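Local coordinates for hyperosmolarity resistance protein Emb (Staphylococcus epidermidis, PDB 6GV5), which probably helps the bacterium adhere to surface-immobilized fibronectin, as a module of a giant extracellular matrix binding protein, at residues A[20-25]-A[55-60]. Sequence-based numbering, arbitrary orientation.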
loop_
_atom_site.group_PDB
_atom_site.type_symbol
_atom_site.label_atom_id
_atom_site.label_comp_id
_atom_site.label_asym_id
_atom_site.label_seq_id
_atom_site.Cartn_x
_atom_site.Cartn_y
_atom_site.Cartn_z
ATOM N N THR A 20 8.349 5.270 -1.900
ATOM C CA THR A 20 8.319 4.335 -3.015
ATOM C C THR A 20 7.192 3.318 -2.912
ATOM O O THR A 20 6.843 2.699 -3.925
ATOM C CB THR A 20 9.653 3.581 -3.117
ATOM O OG1 THR A 20 9.826 2.756 -1.958
ATOM C CG2 THR A 20 10.812 4.560 -3.213
ATOM N N GLY A 21 6.617 3.129 -1.723
ATOM C CA GLY A 21 5.513 2.197 -1.593
ATOM C C GLY A 21 4.237 2.752 -2.192
ATOM O O GLY A 21 3.573 2.095 -3.001
ATOM N N LEU A 22 3.886 3.976 -1.817
ATOM C CA LEU A 22 2.704 4.621 -2.368
ATOM C C LEU A 22 2.786 4.719 -3.886
ATOM O O LEU A 22 3.854 4.945 -4.459
ATOM C CB LEU A 22 2.550 6.024 -1.786
ATOM C CG LEU A 22 2.400 6.121 -0.265
ATOM C CD1 LEU A 22 2.360 7.598 0.150
ATOM C CD2 LEU A 22 1.158 5.388 0.187
ATOM N N THR A 23 1.636 4.573 -4.539
ATOM C CA THR A 23 1.547 4.844 -5.964
ATOM C C THR A 23 1.393 6.344 -6.187
ATOM O O THR A 23 1.039 7.098 -5.274
ATOM C CB THR A 23 0.362 4.111 -6.577
ATOM O OG1 THR A 23 -0.852 4.624 -6.023
ATOM C CG2 THR A 23 0.463 2.612 -6.292
ATOM N N GLU A 24 1.642 6.774 -7.426
ATOM C CA GLU A 24 1.517 8.198 -7.731
ATOM C C GLU A 24 0.106 8.714 -7.486
ATOM O O GLU A 24 -0.030 9.814 -6.924
ATOM C CB GLU A 24 1.961 8.467 -9.175
ATOM C CG GLU A 24 3.365 7.955 -9.482
ATOM N N PRO A 25 -0.962 8.006 -7.855
ATOM C CA PRO A 25 -2.299 8.471 -7.456
ATOM C C PRO A 25 -2.464 8.618 -5.954
ATOM O O PRO A 25 -3.101 9.573 -5.497
ATOM C CB PRO A 25 -3.229 7.392 -8.038
ATOM C CG PRO A 25 -2.474 6.833 -9.177
ATOM C CD PRO A 25 -1.025 6.849 -8.769
ATOM N N GLY A 55 4.275 2.156 4.245
ATOM C CA GLY A 55 4.822 0.870 4.646
ATOM C C GLY A 55 3.934 -0.288 4.241
ATOM O O GLY A 55 4.422 -1.350 3.834
ATOM N N LYS A 56 2.616 -0.098 4.336
ATOM C CA LYS A 56 1.700 -1.168 3.970
ATOM C C LYS A 56 1.722 -1.389 2.465
ATOM O O LYS A 56 1.638 -2.532 1.994
ATOM C CB LYS A 56 0.289 -0.840 4.436
ATOM C CG LYS A 56 0.123 -0.907 5.952
ATOM C CD LYS A 56 0.303 -2.333 6.446
ATOM C CE LYS A 56 0.151 -2.434 7.958
ATOM N NZ LYS A 56 0.449 -3.814 8.440
ATOM N N MET A 57 1.843 -0.305 1.696
ATOM C CA MET A 57 1.925 -0.441 0.250
ATOM C C MET A 57 3.228 -1.118 -0.165
ATOM O O MET A 57 3.254 -1.884 -1.132
ATOM C CB MET A 57 1.788 0.919 -0.427
ATOM C CG MET A 57 0.366 1.432 -0.440
ATOM S SD MET A 57 -0.780 0.327 -1.286
ATOM C CE MET A 57 -0.091 0.389 -2.934
ATOM N N GLU A 58 4.331 -0.837 0.543
ATOM C CA GLU A 58 5.560 -1.591 0.325
ATOM C C GLU A 58 5.321 -3.078 0.555
ATOM O O GLU A 58 5.756 -3.918 -0.241
ATOM C CB GLU A 58 6.672 -1.081 1.248
ATOM C CG GLU A 58 7.224 0.276 0.870
ATOM C CD GLU A 58 8.329 0.734 1.804
ATOM O OE1 GLU A 58 8.443 0.166 2.912
ATOM O OE2 GLU A 58 9.083 1.657 1.429
ATOM N N GLU A 59 4.653 -3.420 1.667
ATOM C CA GLU A 59 4.351 -4.817 1.956
ATOM C C GLU A 59 3.482 -5.429 0.866
ATOM O O GLU A 59 3.703 -6.580 0.456
ATOM C CB GLU A 59 3.627 -4.934 3.293
ATOM C CG GLU A 59 4.426 -4.578 4.525
ATOM C CD GLU A 59 3.626 -4.840 5.788
ATOM O OE1 GLU A 59 2.905 -5.860 5.820
ATOM O OE2 GLU A 59 3.704 -4.026 6.732
ATOM N N LEU A 60 2.475 -4.692 0.413
ATOM C CA LEU A 60 1.599 -5.207 -0.630
ATOM C C LEU A 60 2.357 -5.409 -1.934
ATOM O O LEU A 60 2.187 -6.437 -2.605
ATOM C CB LEU A 60 0.421 -4.262 -0.835
ATOM C CG LEU A 60 -0.557 -4.699 -1.935
ATOM C CD1 LEU A 60 -1.285 -5.986 -1.603
ATOM C CD2 LEU A 60 -1.544 -3.566 -2.191
HETATM O O HOH W 1 9.170 4.186 0.572
#
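Glu58 OE2 accepts a bond of 2.7 Å from a water that in turn takes the backbone N-H of Thr20, with the water oxygen 2.8 Å from Thr20 N. The carboxylate of one helix is thereby tied, through a single solvent molecule, to the loop that precedes another. Thr20 OG1 approaches the same oxygen, Glu58 OE2, at 3.6 Å. Next to this bridge the loop lies almost against the helix: the CA atoms of Gly21 and Glu58 are 4.2 Å apart. Glu58 CG sits beside its own backbone N (chi1 -72°), which lays this methylene 3.6 Å from Gly21 CA, and the extended chain beyond carries the carboxylate out to the water. With no side chain at Gly21, its CA can lie directly on the Glu58 methylene and the backbones come this close. Met57 packs against the carbonyl of Gly21, its CB 3.3 Å from Gly21 O. Bends at chi2 and chi3 (-59° and -63°) fold the thioether back along the loop. Its CG meets Leu22 CD2 at 4.1 Å, the two side chains crossing at roughly a right angle, while CE reaches Thr23 CG2. Neighbours on helix 40-65 secure the loop's polar backbone: Asn54 OD1 accepts from Leu22 N, and Lys61 NZ donates to the carbonyls of Thr20 and Gly21. The Thr23 side chain caps a backbone N of helix 24-35 and Gln26 OE1 accepts from Thr23 N, consistent with a capping box. Such a helix-loop-helix connection against the C-terminal half of helix 40-65, which runs unbroken through both families' ranges, is consistent with GA and FIVAR helical-bundle modules.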